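Local atomic coordinates of discoidin-2 (Dictyostelium discoideum, PDB entry 2VM9), a protein that binds galactose and N-acetylgalactosamine as a trimeric lectin and may take part in spore formation and in making the spore coat. Residues G6-L11 / A153-S158; V70-A75 / P128-S133; V166-I171 / T247-A252; V193-V198 / A252-N257. All blocks are in the same frame, centred on the assembly; numbering follows the deposited sequence. Where two conformers were deposited one is given.

Overall arrangement
Each subunit joins an N-terminal beta-sandwich to a C-terminal lectin-like domain. Contacts 1 and 2 lie in the sandwich, their centres about 10 Å apart, and share a sheet: L154 N of contact 1 lies 2.9 Å from H72 O of contact 2, probably hydrogen-bonded. Contacts 3 and 4 belong to the lectin domain, centres about 17 Å apart, and meet at A252 on strand 243-254. Contact 1 runs into the linker and brushes contact 4 at S158, whereas contacts 2 and 3 are about 38 Å apart between centres. Of the carbohydrate-binding residues, D209 comes within about 8 Å of T247 in contact 3, side chain to side chain.

Contact 1. Residues G6-L11 / A153-S158; sequences GSVSCL and ALPVKS
V8 and A153 are joined by two backbone hydrogen bonds, the whole of the polar link between residues 6-11 and 153-158. V8 N gives its hydrogen to A153 O at 2.8 Å, almost straight at 172°, and A153 N returns one to V8 O at 3.0 Å. These reciprocal bonds make V8 and A153 an antiparallel hydrogen-bonded pair. S7 lies beside this pair, its CA 3.5 Å from A153 O, while its OG makes a weak hydrogen bond to a phosphate ion probably left from crystallisation.

Packing extends from this pair along the chain in both directions. On the face shared by V8 and A153, the methyl of A153 meets the sulfur of C10, CB to SG 3.8 Å. The branch CG2 of V8, set anti to its own carbonyl carbon, rests on P155 instead, 3.7 Å from CA and 4.1 Å from CB. In the proline ring, P155 CD also lies 3.6 Å from G6 O. The bond from CA to CB of L154 points away from residues 6-11, and its side chain packs on H72 and V74, with L196 of the third subunit also against it.

Beyond P155 the chain enters the linker, where K157 NZ is hydrogen-bonded to E194 O of the third subunit. The arrangement is that of a short N-terminal strand paired antiparallel with the last strand of a discoidin-type (F5/8 type C) beta-sandwich, which brings the start of the domain beside its exit into the linker.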
# COMPACT_ATOMS: atom_id res chain seq x y z
N GLY A 6 -12.52 -17.98 3.90
CA GLY A 6 -12.46 -16.72 3.08
C GLY A 6 -12.28 -15.44 3.88
O GLY A 6 -12.76 -14.37 3.49
N SER A 7 -11.64 -15.54 5.04
CA SER A 7 -11.10 -14.33 5.66
C SER A 7 -9.61 -14.61 5.73
O SER A 7 -9.17 -15.74 5.54
CB SER A 7 -11.73 -14.07 7.03
OG SER A 7 -11.44 -15.12 7.93
N VAL A 8 -8.82 -13.57 5.98
CA VAL A 8 -7.37 -13.72 6.07
C VAL A 8 -6.98 -13.79 7.55
O VAL A 8 -7.39 -12.93 8.32
CB VAL A 8 -6.69 -12.48 5.43
CG1 VAL A 8 -5.18 -12.42 5.73
CG2 VAL A 8 -6.98 -12.44 3.91
N SER A 9 -6.16 -14.78 7.91
CA SER A 9 -5.56 -14.89 9.24
C SER A 9 -4.32 -14.00 9.23
O SER A 9 -3.29 -14.38 8.66
CB SER A 9 -5.17 -16.36 9.52
OG SER A 9 -6.33 -17.19 9.49
N CYS A 10 -4.42 -12.81 9.81
CA CYS A 10 -3.39 -11.79 9.65
C CYS A 10 -2.04 -12.19 10.24
O CYS A 10 -1.03 -12.05 9.58
CB CYS A 10 -3.83 -10.47 10.24
SG CYS A 10 -5.22 -9.77 9.34
N LEU A 11 -2.03 -12.67 11.49
CA LEU A 11 -0.76 -13.04 12.13
C LEU A 11 -0.15 -14.27 11.45
O LEU A 11 1.06 -14.32 11.25
CB LEU A 11 -0.95 -13.30 13.62
CG LEU A 11 -1.52 -12.19 14.51
CD1 LEU A 11 -1.16 -12.57 15.98
CD2 LEU A 11 -1.14 -10.77 14.16
N ALA A 153 -9.29 -10.65 8.71
CA ALA A 153 -9.65 -9.47 7.90
C ALA A 153 -10.20 -9.92 6.55
O ALA A 153 -9.94 -11.04 6.10
CB ALA A 153 -8.40 -8.56 7.69
N LEU A 154 -10.96 -9.05 5.89
CA LEU A 154 -11.35 -9.35 4.52
C LEU A 154 -10.12 -9.46 3.63
O LEU A 154 -9.18 -8.72 3.81
CB LEU A 154 -12.24 -8.24 3.96
CG LEU A 154 -13.59 -8.08 4.64
CD1 LEU A 154 -14.34 -6.90 4.01
CD2 LEU A 154 -14.39 -9.40 4.51
N PRO A 155 -10.14 -10.36 2.64
CA PRO A 155 -9.04 -10.37 1.67
C PRO A 155 -9.00 -9.08 0.88
O PRO A 155 -10.04 -8.40 0.75
CB PRO A 155 -9.42 -11.51 0.69
CG PRO A 155 -10.47 -12.24 1.30
CD PRO A 155 -11.14 -11.41 2.38
N VAL A 156 -7.82 -8.76 0.36
CA VAL A 156 -7.63 -7.60 -0.52
C VAL A 156 -8.40 -7.84 -1.82
O VAL A 156 -8.45 -8.95 -2.33
CB VAL A 156 -6.12 -7.29 -0.77
CG1 VAL A 156 -5.96 -6.04 -1.61
CG2 VAL A 156 -5.41 -7.08 0.57
N LYS A 157 -9.05 -6.80 -2.32
CA LYS A 157 -9.80 -6.94 -3.57
C LYS A 157 -8.83 -6.85 -4.75
O LYS A 157 -7.78 -6.24 -4.63
CB LYS A 157 -10.83 -5.81 -3.66
CG LYS A 157 -11.90 -5.83 -2.59
CD LYS A 157 -13.06 -6.71 -3.01
CE LYS A 157 -14.28 -6.47 -2.13
NZ LYS A 157 -15.53 -6.98 -2.78
N SER A 158 -9.18 -7.48 -5.87
CA SER A 158 -8.31 -7.47 -7.06
C SER A 158 -8.12 -6.05 -7.59
O SER A 158 -7.12 -5.77 -8.26
CB SER A 158 -8.90 -8.34 -8.17
OG SER A 158 -10.25 -7.98 -8.41

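Contact 2. Residues V70-A75 / P128-S133; sequences VKHFVA and PIKARS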
# COMPACT_ATOMS: atom_id res chain seq x y z
N VAL A 70 -5.44 -0.18 5.07
CA VAL A 70 -6.73 -0.13 5.72
C VAL A 70 -7.25 -1.56 5.72
O VAL A 70 -7.43 -2.17 4.66
CB VAL A 70 -7.74 0.78 4.98
CG1 VAL A 70 -9.12 0.64 5.60
CG2 VAL A 70 -7.25 2.24 4.99
N LYS A 71 -7.46 -2.11 6.91
CA LYS A 71 -7.98 -3.47 7.03
C LYS A 71 -9.44 -3.39 7.43
O LYS A 71 -9.85 -2.44 8.08
CB LYS A 71 -7.18 -4.26 8.05
CG LYS A 71 -5.80 -4.61 7.47
CD LYS A 71 -4.68 -4.66 8.44
CE LYS A 71 -4.52 -3.40 9.28
NZ LYS A 71 -3.40 -2.54 8.85
N HIS A 72 -10.20 -4.39 7.01
CA HIS A 72 -11.56 -4.56 7.45
C HIS A 72 -11.56 -5.81 8.32
O HIS A 72 -11.61 -6.94 7.79
CB HIS A 72 -12.49 -4.72 6.24
CG HIS A 72 -12.69 -3.43 5.50
ND1 HIS A 72 -11.83 -3.00 4.52
CD2 HIS A 72 -13.62 -2.46 5.64
CE1 HIS A 72 -12.23 -1.83 4.06
NE2 HIS A 72 -13.31 -1.47 4.74
N PHE A 73 -11.45 -5.62 9.63
CA PHE A 73 -11.38 -6.75 10.55
C PHE A 73 -12.76 -7.32 10.78
O PHE A 73 -13.67 -6.59 11.20
CB PHE A 73 -10.78 -6.32 11.88
CG PHE A 73 -9.30 -6.01 11.80
CD1 PHE A 73 -8.37 -7.03 11.60
CD2 PHE A 73 -8.85 -4.70 11.95
CE1 PHE A 73 -6.97 -6.72 11.55
CE2 PHE A 73 -7.47 -4.37 11.92
CZ PHE A 73 -6.53 -5.40 11.70
N VAL A 74 -12.91 -8.62 10.52
CA VAL A 74 -14.20 -9.30 10.66
C VAL A 74 -14.32 -10.13 11.94
O VAL A 74 -15.43 -10.44 12.39
CB VAL A 74 -14.54 -10.20 9.41
CG1 VAL A 74 -14.61 -9.35 8.16
CG2 VAL A 74 -13.52 -11.36 9.24
N ALA A 75 -13.18 -10.51 12.53
CA ALA A 75 -13.24 -11.24 13.80
C ALA A 75 -11.92 -11.19 14.51
O ALA A 75 -10.87 -10.87 13.90
CB ALA A 75 -13.64 -12.72 13.57
N PRO A 128 -17.63 -4.85 9.97
CA PRO A 128 -16.18 -4.97 10.20
C PRO A 128 -15.62 -3.70 10.80
O PRO A 128 -16.11 -2.59 10.56
CB PRO A 128 -15.62 -5.17 8.79
CG PRO A 128 -16.73 -5.87 8.05
CD PRO A 128 -17.97 -5.17 8.58
N ILE A 129 -14.58 -3.87 11.60
CA ILE A 129 -13.82 -2.73 12.09
C ILE A 129 -12.86 -2.32 11.00
O ILE A 129 -12.05 -3.11 10.56
CB ILE A 129 -13.02 -3.10 13.36
CG1 ILE A 129 -13.97 -3.38 14.53
CG2 ILE A 129 -12.03 -1.98 13.73
CD1 ILE A 129 -13.26 -3.98 15.72
N LYS A 130 -12.94 -1.06 10.60
CA LYS A 130 -12.09 -0.49 9.58
C LYS A 130 -10.94 0.24 10.29
O LYS A 130 -11.15 1.22 11.02
CB LYS A 130 -12.91 0.49 8.75
CG LYS A 130 -12.20 1.03 7.58
CD LYS A 130 -13.13 1.96 6.82
CE LYS A 130 -12.35 2.96 6.05
NZ LYS A 130 -13.28 3.91 5.35
N ALA A 131 -9.73 -0.28 10.12
CA ALA A 131 -8.60 0.21 10.93
C ALA A 131 -7.25 -0.08 10.29
O ALA A 131 -7.10 -1.04 9.54
CB ALA A 131 -8.67 -0.42 12.31
N ARG A 132 -6.27 0.76 10.60
CA ARG A 132 -4.86 0.49 10.29
C ARG A 132 -4.21 -0.22 11.46
O ARG A 132 -3.45 -1.14 11.24
CB ARG A 132 -4.09 1.77 9.95
CG ARG A 132 -4.44 2.27 8.55
CD ARG A 132 -3.56 3.48 8.18
NE ARG A 132 -3.70 3.77 6.76
CZ ARG A 132 -4.66 4.52 6.22
NH1 ARG A 132 -5.56 5.12 6.98
NH2 ARG A 132 -4.68 4.71 4.90
N SER A 133 -4.55 0.18 12.69
CA SER A 133 -4.00 -0.49 13.88
C SER A 133 -5.11 -0.82 14.87
O SER A 133 -6.12 -0.11 14.95
CB SER A 133 -2.92 0.35 14.53
OG SER A 133 -1.89 0.64 13.58
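F73 and I129 face each other in an antiparallel strand pair of the F5/8 type C beta-sandwich, where residues 70-75 run beside 128-131 at 153°. Four backbone bonds join them, two at K71-A131 and two at F73-I129, the shortest being F73 N to I129 O at 2.7 Å. H72 and K130 form the non-hydrogen-bonded pair between.

The buried face carries K71, F73, I129 and A131. Here the small A131 leaves the hollow into which the phenyl ring leans, F73 CE2 lying 4.1 Å from A131 CB. The ring's CG lies anti to its carbonyl carbon (chi1 -71°), and one ring face is covered near its rim by CB of K71. L151 and Y95 continue this packing on F73 and on A131 respectively.

The other face carries H72 and K130. The imidazole and the extended lysine chain lie alongside, pointing the same way, with H72 NE2 3.9 Å from K130 CG; NE2 itself is hydrogen-bonded to N257 OD1 of the third subunit. At one end of the strand pair V70 forks between two long neighbours: CG1 presses on K130 CG at 3.7 Å, and CG2 sits over one face of the R132 guanidinium, whose NH1 binds L97 O. At the other end the P128 ring touches both H72 CB, through its CB, and V74 CG1, through its CG, each at 4.1 Å.

The K71 chain bends at chi2, chi3 and chi4, curling its amine back to the corner at R132. There NZ, also bonded to S69 O and S67 OG, donates to R132 O at 2.8 Å.

Contact 3. Residues V166-I171 / T247-A252; sequences VGEVSI and TFDYVA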
# COMPACT_ATOMS: atom_id res chain seq x y z
N VAL A 166 -0.35 7.94 -17.28
CA VAL A 166 -1.28 8.76 -18.01
C VAL A 166 -0.57 9.46 -19.16
O VAL A 166 0.68 9.58 -19.18
CB VAL A 166 -1.95 9.83 -17.10
CG1 VAL A 166 -2.66 9.19 -15.90
CG2 VAL A 166 -0.90 10.86 -16.66
N GLY A 167 -1.35 9.96 -20.12
CA GLY A 167 -0.73 10.71 -21.20
C GLY A 167 -1.82 11.24 -22.13
O GLY A 167 -3.00 11.12 -21.85
N GLU A 168 -1.38 11.83 -23.22
CA GLU A 168 -2.33 12.32 -24.21
C GLU A 168 -1.85 11.93 -25.59
O GLU A 168 -0.66 11.70 -25.82
CB GLU A 168 -2.51 13.83 -24.11
CG GLU A 168 -1.33 14.70 -24.48
CD GLU A 168 -1.78 16.14 -24.79
OE1 GLU A 168 -2.19 16.85 -23.86
OE2 GLU A 168 -1.75 16.54 -25.97
N VAL A 169 -2.78 11.86 -26.52
CA VAL A 169 -2.45 11.47 -27.87
C VAL A 169 -3.43 12.17 -28.83
O VAL A 169 -4.60 12.25 -28.54
CB VAL A 169 -2.46 9.91 -28.03
CG1 VAL A 169 -3.76 9.29 -27.53
CG2 VAL A 169 -2.12 9.47 -29.46
N SER A 170 -2.91 12.64 -29.96
CA SER A 170 -3.74 13.33 -30.96
C SER A 170 -3.45 12.75 -32.33
O SER A 170 -2.45 12.05 -32.53
CB SER A 170 -3.38 14.82 -31.01
OG SER A 170 -3.57 15.47 -29.75
N ILE A 171 -4.33 13.04 -33.28
CA ILE A 171 -4.03 12.66 -34.66
C ILE A 171 -2.79 13.44 -35.11
O ILE A 171 -1.81 12.83 -35.59
CB ILE A 171 -5.21 12.97 -35.60
CG1 ILE A 171 -6.45 12.18 -35.14
CG2 ILE A 171 -4.85 12.60 -37.06
CD1 ILE A 171 -7.74 12.49 -35.92
N THR A 247 -8.04 14.86 -29.91
CA THR A 247 -7.09 14.58 -28.83
C THR A 247 -7.78 13.79 -27.73
O THR A 247 -8.89 14.13 -27.34
CB THR A 247 -6.50 15.88 -28.21
OG1 THR A 247 -5.85 16.65 -29.22
CG2 THR A 247 -5.50 15.54 -27.10
N PHE A 248 -7.10 12.75 -27.24
CA PHE A 248 -7.56 12.02 -26.05
C PHE A 248 -6.54 12.10 -24.92
O PHE A 248 -5.33 12.01 -25.16
CB PHE A 248 -7.80 10.55 -26.37
CG PHE A 248 -8.97 10.31 -27.29
CD1 PHE A 248 -10.25 10.09 -26.76
CD2 PHE A 248 -8.80 10.34 -28.68
CE1 PHE A 248 -11.36 9.90 -27.61
CE2 PHE A 248 -9.91 10.13 -29.55
CZ PHE A 248 -11.18 9.93 -29.02
N ASP A 249 -7.04 12.20 -23.69
CA ASP A 249 -6.21 11.83 -22.54
C ASP A 249 -6.44 10.34 -22.32
O ASP A 249 -7.55 9.83 -22.51
CB ASP A 249 -6.61 12.60 -21.29
CG ASP A 249 -5.84 13.92 -21.14
OD1 ASP A 249 -4.85 14.13 -21.90
OD2 ASP A 249 -6.23 14.73 -20.29
N TYR A 250 -5.39 9.63 -21.91
CA TYR A 250 -5.58 8.24 -21.52
C TYR A 250 -5.12 8.00 -20.09
O TYR A 250 -4.23 8.71 -19.57
CB TYR A 250 -4.85 7.29 -22.47
CG TYR A 250 -3.33 7.23 -22.28
CD1 TYR A 250 -2.77 6.41 -21.27
CD2 TYR A 250 -2.47 7.96 -23.09
CE1 TYR A 250 -1.39 6.35 -21.08
CE2 TYR A 250 -1.06 7.90 -22.92
CZ TYR A 250 -0.54 7.08 -21.91
OH TYR A 250 0.83 7.01 -21.72
N VAL A 251 -5.72 6.99 -19.47
CA VAL A 251 -5.34 6.56 -18.12
C VAL A 251 -5.15 5.04 -18.24
O VAL A 251 -6.11 4.32 -18.51
CB VAL A 251 -6.41 6.92 -17.07
CG1 VAL A 251 -6.01 6.39 -15.67
CG2 VAL A 251 -6.62 8.48 -17.00
N ALA A 252 -3.90 4.60 -18.14
CA ALA A 252 -3.57 3.18 -18.21
C ALA A 252 -3.48 2.68 -16.78
O ALA A 252 -2.75 3.28 -15.96
CB ALA A 252 -2.28 2.98 -18.92
O HOH W 1 -4.15 11.62 -19.28
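S170 OG and T247 OG1 share a 2.6 Å hydrogen bond between adjacent strands, and either hydroxyl could be the donor. Both oxygens are set anti to their own carbonyl carbons (chi1 -58° in each), which turns them towards one another. Along the backbone, Y250 N donates to G167 O at 2.8 Å, while G167 N returns a longer bond to Y250 O, 3.2 Å. V169 and F248 exchange a second pair of bonds, each donor nearly in line with the carbonyl it meets. Water 1 donates to both G167 O and Y250 O.

E168 and D249 stand side by side on the T247 face, OE1 and OD1 4.3 Å apart. K206 forms salt bridges to both of these oxygens, and D249 OD2 accepts from I203 N of the second subunit.

On the opposite face, G167 makes way for the Y250 ring, which lies flat under the backbone with G167 N 3.4 Å above its centre. F231 meets this ring edge-to-face. Further along, V166 CG1 and V251 CG2 touch at 4.2 Å on the E168 face, where I200 of the second subunit packs on V166.

The contact thus joins the outermost strand within the chain, 163-170, to the middle strand, 243-254, of an antiparallel sheet in the H-type lectin domain. K206 probably offsets the repulsion of the two acids, allowing both carboxylates to stay ionised close to the subunit interface.

Contact 4. Residues V193-V198 / A252-N257; sequences VEFLSV and AVEFNN
E254 OE2 is gripped by three donors, two of them from S197. The backbone N of S197 reaches it at 2.6 Å, though bent to 134°, on the anti side and tilted out of the carboxylate plane. S197 OG donates to the anti lone pair of the same oxygen at 2.7 Å; its chi1 of 63° sets the hydroxyl between the backbone N and carbonyl carbon, so that N and OG converge on one acceptor. From within residues 252-257, N257 ND2 adds a straighter bond of 2.9 Å from above the carboxylate plane, OE2 lying close to the amide plane of N257. Such a set of donors would probably favour the ionised carboxylate.

Water 2 joins S197 OG to F255 O, and water 3 joins V198 O to F255 N. These bonds fasten the loop before strand 200-211 to the C-terminal end of strand 243-254 in the H-type lectin domain.

Beside the carboxylate, the F195 ring slides past the extended E254 chain in the opposite direction, the ring and carboxylate planes 62° apart. Its CD1 is 3.6 Å from E254 CB, while CE2 touches A252 CB at 3.9 Å. F191 meets this ring edge-to-face, and the ring of Y159 of the second subunit also packs against it. CB of L196 lies 3.3 Å from N257 ND2, and L97 of the second subunit packs on N256.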
# COMPACT_ATOMS: atom_id res chain seq x y z
N VAL A 193 6.97 4.32 -18.73
CA VAL A 193 7.69 3.16 -18.17
C VAL A 193 6.95 1.89 -18.53
O VAL A 193 5.72 1.88 -18.56
CB VAL A 193 7.77 3.27 -16.60
CG1 VAL A 193 8.50 2.06 -15.98
CG2 VAL A 193 8.44 4.55 -16.19
N GLU A 194 7.68 0.80 -18.79
CA GLU A 194 7.04 -0.47 -19.11
C GLU A 194 6.37 -1.06 -17.87
O GLU A 194 6.97 -1.10 -16.78
CB GLU A 194 8.02 -1.47 -19.73
CG GLU A 194 7.37 -2.79 -20.13
CD GLU A 194 8.31 -3.78 -20.82
OE1 GLU A 194 9.51 -3.48 -20.98
OE2 GLU A 194 7.82 -4.84 -21.23
N PHE A 195 5.11 -1.48 -18.02
CA PHE A 195 4.38 -2.15 -16.95
C PHE A 195 4.89 -3.59 -16.77
O PHE A 195 5.45 -4.18 -17.70
CB PHE A 195 2.88 -2.23 -17.27
CG PHE A 195 2.10 -0.93 -17.07
CD1 PHE A 195 1.80 -0.47 -15.80
CD2 PHE A 195 1.60 -0.24 -18.16
CE1 PHE A 195 1.04 0.70 -15.61
CE2 PHE A 195 0.85 0.94 -17.98
CZ PHE A 195 0.56 1.40 -16.72
N LEU A 196 4.65 -4.15 -15.59
CA LEU A 196 4.96 -5.57 -15.34
C LEU A 196 3.96 -6.53 -15.99
O LEU A 196 4.32 -7.66 -16.37
CB LEU A 196 5.09 -5.83 -13.83
CG LEU A 196 6.26 -5.09 -13.17
CD1 LEU A 196 6.25 -5.33 -11.65
CD2 LEU A 196 7.57 -5.53 -13.80
N SER A 197 2.71 -6.10 -16.12
CA SER A 197 1.70 -6.90 -16.83
C SER A 197 0.86 -5.95 -17.69
O SER A 197 1.02 -4.72 -17.60
CB SER A 197 0.81 -7.64 -15.84
OG SER A 197 0.08 -6.71 -15.05
N VAL A 198 -0.02 -6.52 -18.51
CA VAL A 198 -0.76 -5.70 -19.49
C VAL A 198 -1.83 -4.88 -18.77
O VAL A 198 -2.67 -5.44 -18.05
CB VAL A 198 -1.38 -6.57 -20.60
CG1 VAL A 198 -2.11 -5.70 -21.64
CG2 VAL A 198 -0.29 -7.43 -21.28
N ALA A 252 -3.90 4.60 -18.14
CA ALA A 252 -3.57 3.18 -18.21
C ALA A 252 -3.48 2.68 -16.78
O ALA A 252 -2.75 3.28 -15.96
CB ALA A 252 -2.28 2.98 -18.92
N VAL A 253 -4.21 1.62 -16.48
CA VAL A 253 -4.31 1.11 -15.11
C VAL A 253 -3.88 -0.35 -15.07
O VAL A 253 -4.40 -1.18 -15.81
CB VAL A 253 -5.75 1.24 -14.52
CG1 VAL A 253 -5.77 0.77 -13.06
CG2 VAL A 253 -6.27 2.68 -14.62
N GLU A 254 -2.94 -0.66 -14.18
CA GLU A 254 -2.47 -2.04 -14.03
C GLU A 254 -2.94 -2.58 -12.70
O GLU A 254 -2.69 -1.97 -11.67
CB GLU A 254 -0.94 -2.09 -14.09
CG GLU A 254 -0.40 -3.53 -14.13
CD GLU A 254 1.07 -3.64 -13.79
OE1 GLU A 254 1.62 -2.75 -13.12
OE2 GLU A 254 1.66 -4.67 -14.17
N PHE A 255 -3.61 -3.74 -12.73
CA PHE A 255 -4.23 -4.29 -11.53
C PHE A 255 -3.41 -5.41 -10.94
O PHE A 255 -2.73 -6.14 -11.66
CB PHE A 255 -5.63 -4.83 -11.84
CG PHE A 255 -6.60 -3.77 -12.26
CD1 PHE A 255 -7.13 -2.89 -11.33
CD2 PHE A 255 -6.98 -3.66 -13.60
CE1 PHE A 255 -8.04 -1.92 -11.71
CE2 PHE A 255 -7.89 -2.68 -14.00
CZ PHE A 255 -8.43 -1.81 -13.06
N ASN A 256 -3.49 -5.53 -9.62
CA ASN A 256 -3.10 -6.74 -8.90
C ASN A 256 -1.61 -7.06 -9.02
O ASN A 256 -1.21 -8.23 -8.95
CB ASN A 256 -3.96 -7.93 -9.40
CG ASN A 256 -4.13 -9.01 -8.34
OD1 ASN A 256 -4.35 -8.72 -7.17
ND2 ASN A 256 -4.01 -10.28 -8.76
N ASN A 257 -0.79 -6.03 -9.19
CA ASN A 257 0.62 -6.28 -9.47
C ASN A 257 1.51 -5.39 -8.62
O ASN A 257 1.02 -4.70 -7.70
CB ASN A 257 0.91 -6.12 -10.97
CG ASN A 257 1.67 -7.31 -11.56
OD1 ASN A 257 1.68 -8.41 -11.00
ND2 ASN A 257 2.31 -7.10 -12.71
OXT ASN A 257 2.73 -5.35 -8.83
O HOH W 2 -2.69 -7.56 -14.20
O HOH W 3 -3.82 -5.14 -15.06